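Transcriptional regulator, MarR family (Silicibacter pomeroyi DSS-3, PDB 3BJ6) probably acts as a DNA-binding transcription factor of the winged helix-turn-helix MarR family, working as a two-chain assembly. Local coordinates at residues V40-I45 and S72-E77; I84-N89 and H96-T101. All coordinates share one frame; numbering follows the deposited sequence.

Interaction 1 of 2, residues V40-I45 and S72-E77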
loop_
_atom_site.group_PDB
_atom_site.type_symbol
_atom_site.label_atom_id
_atom_site.label_comp_id
_atom_site.label_asym_id
_atom_site.label_seq_id
_atom_site.Cartn_x
_atom_site.Cartn_y
_atom_site.Cartn_z
ATOM N N VAL A 40 13.793 4.555 -7.418
ATOM C CA VAL A 40 12.643 3.640 -7.517
ATOM C C VAL A 40 11.730 4.025 -8.674
ATOM O O VAL A 40 11.233 3.152 -9.395
ATOM C CB VAL A 40 11.833 3.577 -6.197
ATOM C CG1 VAL A 40 10.692 2.539 -6.272
ATOM C CG2 VAL A 40 12.741 3.199 -5.071
ATOM N N GLY A 41 11.511 5.331 -8.832
ATOM C CA GLY A 41 10.681 5.841 -9.931
ATOM C C GLY A 41 11.329 5.494 -11.275
ATOM O O GLY A 41 10.650 5.050 -12.183
ATOM N N GLN A 42 12.642 5.720 -11.401
ATOM C CA GLN A 42 13.358 5.356 -12.627
ATOM C C GLN A 42 13.287 3.851 -12.949
ATOM O O GLN A 42 13.057 3.480 -14.094
ATOM C CB GLN A 42 14.814 5.841 -12.571
ATOM C CG GLN A 42 14.914 7.387 -12.523
ATOM C CD GLN A 42 16.296 7.878 -12.026
ATOM O OE1 GLN A 42 17.190 7.082 -11.735
ATOM N NE2 GLN A 42 16.449 9.207 -11.911
ATOM N N ARG A 43 13.481 3.000 -11.929
ATOM C CA ARG A 43 13.279 1.562 -12.043
ATOM C C ARG A 43 11.894 1.234 -12.620
ATOM O O ARG A 43 11.798 0.378 -13.459
ATOM C CB ARG A 43 13.427 0.908 -10.664
ATOM C CG ARG A 43 13.114 -0.588 -10.616
ATOM C CD ARG A 43 12.649 -1.025 -9.216
ATOM N NE ARG A 43 12.227 -2.437 -9.274
ATOM C CZ ARG A 43 11.085 -2.875 -9.800
ATOM N NH1 ARG A 43 10.185 -2.023 -10.294
ATOM N NH2 ARG A 43 10.844 -4.179 -9.824
ATOM N N ALA A 44 10.831 1.878 -12.131
ATOM C CA ALA A 44 9.461 1.581 -12.591
ATOM C C ALA A 44 9.373 1.817 -14.114
ATOM O O ALA A 44 8.809 1.001 -14.844
ATOM C CB ALA A 44 8.427 2.492 -11.854
ATOM N N ILE A 45 9.949 2.918 -14.586
ATOM C CA ILE A 45 9.943 3.231 -16.037
ATOM C C ILE A 45 10.807 2.232 -16.829
ATOM O O ILE A 45 10.393 1.771 -17.897
ATOM C CB ILE A 45 10.337 4.715 -16.328
ATOM C CG1 ILE A 45 9.082 5.624 -16.248
ATOM C CG2 ILE A 45 10.956 4.906 -17.725
ATOM C CD1 ILE A 45 8.494 5.664 -14.889
ATOM N N SER A 72 6.536 11.856 -17.269
ATOM C CA SER A 72 7.330 12.827 -18.029
ATOM C C SER A 72 8.629 13.185 -17.314
ATOM O O SER A 72 9.678 13.311 -17.936
ATOM C CB SER A 72 6.517 14.102 -18.276
ATOM O OG SER A 72 5.627 13.916 -19.356
ATOM N N ARG A 73 8.549 13.354 -16.000
ATOM C CA ARG A 73 9.712 13.705 -15.206
ATOM C C ARG A 73 10.735 12.571 -15.255
ATOM O O ARG A 73 11.925 12.807 -15.443
ATOM C CB ARG A 73 9.283 13.983 -13.754
ATOM C CG ARG A 73 10.420 13.986 -12.728
ATOM C CD ARG A 73 10.031 14.729 -11.398
ATOM N NE ARG A 73 8.707 14.365 -10.868
ATOM C CZ ARG A 73 7.618 15.138 -10.970
ATOM N NH1 ARG A 73 6.466 14.721 -10.452
ATOM N NH2 ARG A 73 7.678 16.333 -11.601
ATOM N N ILE A 74 10.255 11.347 -15.090
ATOM C CA ILE A 74 11.119 10.174 -15.001
ATOM C C ILE A 74 11.709 9.864 -16.365
ATOM O O ILE A 74 12.894 9.519 -16.461
ATOM C CB ILE A 74 10.402 8.909 -14.451
ATOM C CG1 ILE A 74 9.797 9.122 -13.046
ATOM C CG2 ILE A 74 11.378 7.753 -14.395
ATOM C CD1 ILE A 74 10.690 9.780 -12.090
ATOM N N LEU A 75 10.897 9.935 -17.419
ATOM C CA LEU A 75 11.446 9.686 -18.763
ATOM C C LEU A 75 12.632 10.601 -19.060
ATOM O O LEU A 75 13.613 10.178 -19.647
ATOM C CB LEU A 75 10.386 9.874 -19.866
ATOM C CG LEU A 75 9.340 8.772 -19.966
ATOM C CD1 LEU A 75 8.278 9.138 -20.995
ATOM C CD2 LEU A 75 9.958 7.406 -20.313
ATOM N N GLN A 76 12.531 11.860 -18.678
ATOM C CA GLN A 76 13.641 12.797 -18.892
ATOM C C GLN A 76 14.896 12.408 -18.099
ATOM O O GLN A 76 15.986 12.461 -18.606
ATOM C CB GLN A 76 13.196 14.225 -18.569
ATOM C CG GLN A 76 12.127 14.708 -19.612
ATOM C CD GLN A 76 11.570 16.070 -19.264
ATOM O OE1 GLN A 76 12.152 17.095 -19.617
ATOM N NE2 GLN A 76 10.443 16.094 -18.566
ATOM N N GLU A 77 14.714 11.996 -16.859
ATOM C CA GLU A 77 15.832 11.575 -16.031
ATOM C C GLU A 77 16.558 10.384 -16.643
ATOM O O GLU A 77 17.795 10.378 -16.736
ATOM C CB GLU A 77 15.331 11.243 -14.629
ATOM C CG GLU A 77 14.801 12.428 -13.829
ATOM C CD GLU A 77 14.143 12.009 -12.501
ATOM O OE1 GLU A 77 14.052 10.795 -12.202
ATOM O OE2 GLU A 77 13.687 12.910 -11.743
#
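The amide of Gln-42 and the carboxylate of Glu-77 stand nearly perpendicular, their planes 82° apart. NE2 of Gln-42 reaches OE1 of Glu-77 at 2.9 Å, with that oxygen close to the amide plane, and the N-H...O angle of 164° makes the bond nearly straight. On the acceptor side the donor comes over the carboxylate, well tilted from its plane. With CG anti to its carbonyl carbon and the chain extended beyond, Gln-42 carries its amide out to Glu-77, whose side chain it crosses at about a right angle. Gln-42 OE1 accepts in turn from the backbone N of Thr-39, so two bonds fix the rotation of the amide. With an alanine here, OE1 of Glu-77 would probably lose this donor, and CG2 of Ile-74 the partial cover of CG of Gln-42, 4.0 Å away.

In the winged helix-turn-helix fold of MarR proteins, helix 68-80 occupies the place of the recognition helix. The axes of segments 40-45 and 72-77 cross at -87°, 9.3 Å apart at closest approach. The apolar joint beneath the polar bridge centres on Ile-74, whose CG2 sits 3.6 Å from both CA of Gln-42 and CD1 of Ile-45. Gly-41 meets the same CG2 through its O; a CB on it would point toward this helix, 3.3 Å from CD1 of Ile-74. Deeper in, Ile-45 turns CG2 onto CD2 of Leu-75 at 3.7 Å, the two side chains crossing at about a right angle. Leu-64 also packs on Ile-45, while Ala-57 and Leu-60 of helix 57-64 touch Leu-75.

Interaction 2 of 2, residues I84-N89 and H96-T101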
loop_
_atom_site.group_PDB
_atom_site.type_symbol
_atom_site.label_atom_id
_atom_site.label_comp_id
_atom_site.label_asym_id
_atom_site.label_seq_id
_atom_site.Cartn_x
_atom_site.Cartn_y
_atom_site.Cartn_z
ATOM N N ILE A 84 17.428 5.188 -21.777
ATOM C CA ILE A 84 16.412 4.967 -22.797
ATOM C C ILE A 84 16.732 5.904 -23.965
ATOM O O ILE A 84 17.480 6.863 -23.817
ATOM C CB ILE A 84 14.966 5.221 -22.270
ATOM C CG1 ILE A 84 14.682 6.729 -22.061
ATOM C CG2 ILE A 84 14.690 4.370 -20.994
ATOM C CD1 ILE A 84 13.150 7.053 -21.786
ATOM N N GLU A 85 16.138 5.619 -25.117
ATOM C CA GLU A 85 16.241 6.480 -26.279
ATOM C C GLU A 85 14.851 6.614 -26.896
ATOM O O GLU A 85 13.962 5.768 -26.673
ATOM C CB GLU A 85 17.233 5.891 -27.286
ATOM C CG GLU A 85 16.701 4.607 -27.911
ATOM C CD GLU A 85 17.714 3.928 -28.818
ATOM O OE1 GLU A 85 17.322 3.499 -29.918
ATOM O OE2 GLU A 85 18.896 3.841 -28.443
ATOM N N ARG A 86 14.653 7.704 -27.624
ATOM C CA ARG A 86 13.386 7.968 -28.299
ATOM C C ARG A 86 13.618 7.689 -29.785
ATOM O O ARG A 86 14.624 8.129 -30.348
ATOM C CB ARG A 86 12.892 9.409 -28.054
ATOM C CG ARG A 86 11.576 9.784 -28.806
ATOM C CD ARG A 86 11.225 11.299 -28.730
ATOM N NE ARG A 86 12.343 12.156 -29.199
ATOM C CZ ARG A 86 12.638 12.393 -30.474
ATOM N NH1 ARG A 86 11.914 11.867 -31.458
ATOM N NH2 ARG A 86 13.668 13.160 -30.766
ATOM N N ARG A 87 12.711 6.948 -30.410
ATOM C CA ARG A 87 12.775 6.771 -31.856
ATOM C C ARG A 87 11.611 7.476 -32.537
ATOM O O ARG A 87 10.577 7.698 -31.894
ATOM C CB ARG A 87 12.861 5.287 -32.229
ATOM C CG ARG A 87 14.025 4.578 -31.534
ATOM C CD ARG A 87 14.070 3.086 -31.892
ATOM N NE ARG A 87 15.060 2.395 -31.065
ATOM C CZ ARG A 87 15.157 1.073 -30.921
ATOM N NH1 ARG A 87 16.092 0.575 -30.112
ATOM N NH2 ARG A 87 14.341 0.259 -31.572
ATOM N N THR A 88 11.770 7.858 -33.807
ATOM C CA THR A 88 10.689 8.537 -34.538
ATOM C C THR A 88 9.482 7.599 -34.709
ATOM O O THR A 88 9.644 6.359 -34.815
ATOM C CB THR A 88 11.084 8.973 -35.974
ATOM O OG1 THR A 88 11.438 7.808 -36.716
ATOM C CG2 THR A 88 12.253 9.857 -35.951
ATOM N N ASN A 89 8.292 8.205 -34.728
ATOM C CA ASN A 89 7.056 7.490 -34.938
ATOM C C ASN A 89 6.509 8.020 -36.275
ATOM O O ASN A 89 5.856 9.065 -36.303
ATOM C CB ASN A 89 6.063 7.746 -33.785
ATOM C CG ASN A 89 4.806 6.873 -33.879
ATOM O OD1 ASN A 89 4.109 6.640 -32.890
ATOM N ND2 ASN A 89 4.503 6.415 -35.069
ATOM N N HIS A 96 5.639 9.932 -29.283
ATOM C CA HIS A 96 7.059 9.554 -29.129
ATOM C C HIS A 96 7.112 8.162 -28.542
ATOM O O HIS A 96 6.380 7.849 -27.597
ATOM C CB HIS A 96 7.829 10.553 -28.238
ATOM C CG HIS A 96 7.417 11.988 -28.437
ATOM N ND1 HIS A 96 7.373 12.587 -29.683
ATOM C CD2 HIS A 96 7.038 12.939 -27.550
ATOM C CE1 HIS A 96 6.976 13.844 -29.555
ATOM N NE2 HIS A 96 6.755 14.079 -28.271
ATOM N N ARG A 97 7.987 7.334 -29.093
ATOM C CA ARG A 97 8.122 5.958 -28.647
ATOM C C ARG A 97 9.515 5.706 -28.098
ATOM O O ARG A 97 10.520 6.141 -28.678
ATOM C CB ARG A 97 7.788 5.000 -29.790
ATOM C CG ARG A 97 6.297 5.010 -30.172
ATOM C CD ARG A 97 5.914 3.753 -30.947
ATOM N NE ARG A 97 4.488 3.759 -31.239
ATOM C CZ ARG A 97 3.538 3.232 -30.461
ATOM N NH1 ARG A 97 3.838 2.603 -29.306
ATOM N NH2 ARG A 97 2.281 3.343 -30.852
ATOM N N TYR A 98 9.571 4.982 -26.987
ATOM C CA TYR A 98 10.816 4.817 -26.236
ATOM C C TYR A 98 11.287 3.379 -26.112
ATOM O O TYR A 98 10.467 2.471 -25.979
ATOM C CB TYR A 98 10.664 5.365 -24.805
ATOM C CG TYR A 98 10.303 6.815 -24.791
ATOM C CD1 TYR A 98 11.297 7.799 -24.828
ATOM C CD2 TYR A 98 8.947 7.216 -24.800
ATOM C CE1 TYR A 98 10.977 9.144 -24.825
ATOM C CE2 TYR A 98 8.611 8.569 -24.808
ATOM C CZ TYR A 98 9.628 9.509 -24.821
ATOM O OH TYR A 98 9.294 10.832 -24.812
ATOM N N TRP A 99 12.612 3.216 -26.082
ATOM C CA TRP A 99 13.249 1.912 -25.925
ATOM C C TRP A 99 14.368 1.984 -24.926
ATOM O O TRP A 99 15.087 2.967 -24.908
ATOM C CB TRP A 99 13.873 1.466 -27.250
ATOM C CG TRP A 99 12.897 0.818 -28.233
ATOM C CD1 TRP A 99 12.723 -0.514 -28.456
ATOM C CD2 TRP A 99 12.022 1.490 -29.125
ATOM N NE1 TRP A 99 11.773 -0.723 -29.431
ATOM C CE2 TRP A 99 11.330 0.498 -29.866
ATOM C CE3 TRP A 99 11.736 2.835 -29.369
ATOM C CZ2 TRP A 99 10.377 0.817 -30.838
ATOM C CZ3 TRP A 99 10.802 3.143 -30.329
ATOM C CH2 TRP A 99 10.123 2.144 -31.049
ATOM N N LEU A 100 14.579 0.919 -24.156
ATOM C CA LEU A 100 15.794 0.819 -23.342
ATOM C C LEU A 100 17.045 0.868 -24.243
ATOM O O LEU A 100 17.027 0.340 -25.370
ATOM C CB LEU A 100 15.811 -0.504 -22.558
ATOM C CG LEU A 100 14.747 -0.646 -21.455
ATOM C CD1 LEU A 100 14.630 -2.088 -21.005
ATOM C CD2 LEU A 100 15.090 0.281 -20.261
ATOM N N THR A 101 18.109 1.508 -23.751
ATOM C CA THR A 101 19.426 1.359 -24.372
ATOM C C THR A 101 20.081 0.101 -23.775
ATOM O O THR A 101 19.553 -0.457 -22.805
ATOM C CB THR A 101 20.325 2.564 -24.067
ATOM O OG1 THR A 101 20.508 2.672 -22.646
ATOM C CG2 THR A 101 19.732 3.852 -24.620
#
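Arg-87 lies across the indole of Trp-99 on an antiparallel beta hairpin, strands 84-87 and 97-100, which forms the wing of the winged helix-turn-helix fold. Its CB starts over the benzene side, 3.5 Å from CZ3 of Trp-99. CG follows over the same side, and CD of Arg-87 makes a CH-pi contact, 3.7 Å from the centroid of the six-membered ring of Trp-99. NE passes above the CD2 fusion atom, and CZ of Arg-87 ends 3.6 Å from the centroid of the five-membered ring of Trp-99. That atom is only 16° off the ring normal and the planes are 7° apart, so this is a flat cation-pi stack. At the tip, NH2 comes over the CE2 and NE1 side of the indole. The chain, extended from CG to NE, is thus carried across the indole from the six- to the five-membered ring.

Glu-85, two residues earlier on this face, meets the guanidinium at its edge: NE of Arg-87 donates to OE1 of Glu-85 at 2.8 Å in a salt bridge, holding the group flat on the indole. The strand register places Arg-87 diagonally to Trp-99 on the same face as Glu-85. Glu-85 and Trp-99 form a hydrogen-bonded pair, N of each giving to O of the other at 2.9 Å, and N of Arg-87 bonds to O of Arg-97.

Arg-86 and Tyr-98 share the other face of the hairpin, where CB of Arg-86 lies 3.8 Å from CE1 of Tyr-98. Near that ring's CB end, CD1 of Ile-84 touches CD1 of Tyr-98 at 3.6 Å.

In the fold
Interaction 1 is a buried contact between two helices and interaction 2 a surface contact within the hairpin that follows helix 68-80 in the chain; their centres are about 14 Å apart. Interaction 1 relies on branched aliphatic side chains with one amide-carboxylate bond. Interaction 2 relies on backbone pairing, and its side chains add a stack and salt bridge at the surface. The two meet directly: CD2 of Leu-75 lies 3.5 Å from CD1 of Ile-84, and CD1 of Leu-75 lies 3.9 Å from CE2 of Tyr-98. Ile-84 also packs on Leu-46 and Leu-49, so helices 40-51 and 68-80 both pack against the residue that begins the hairpin.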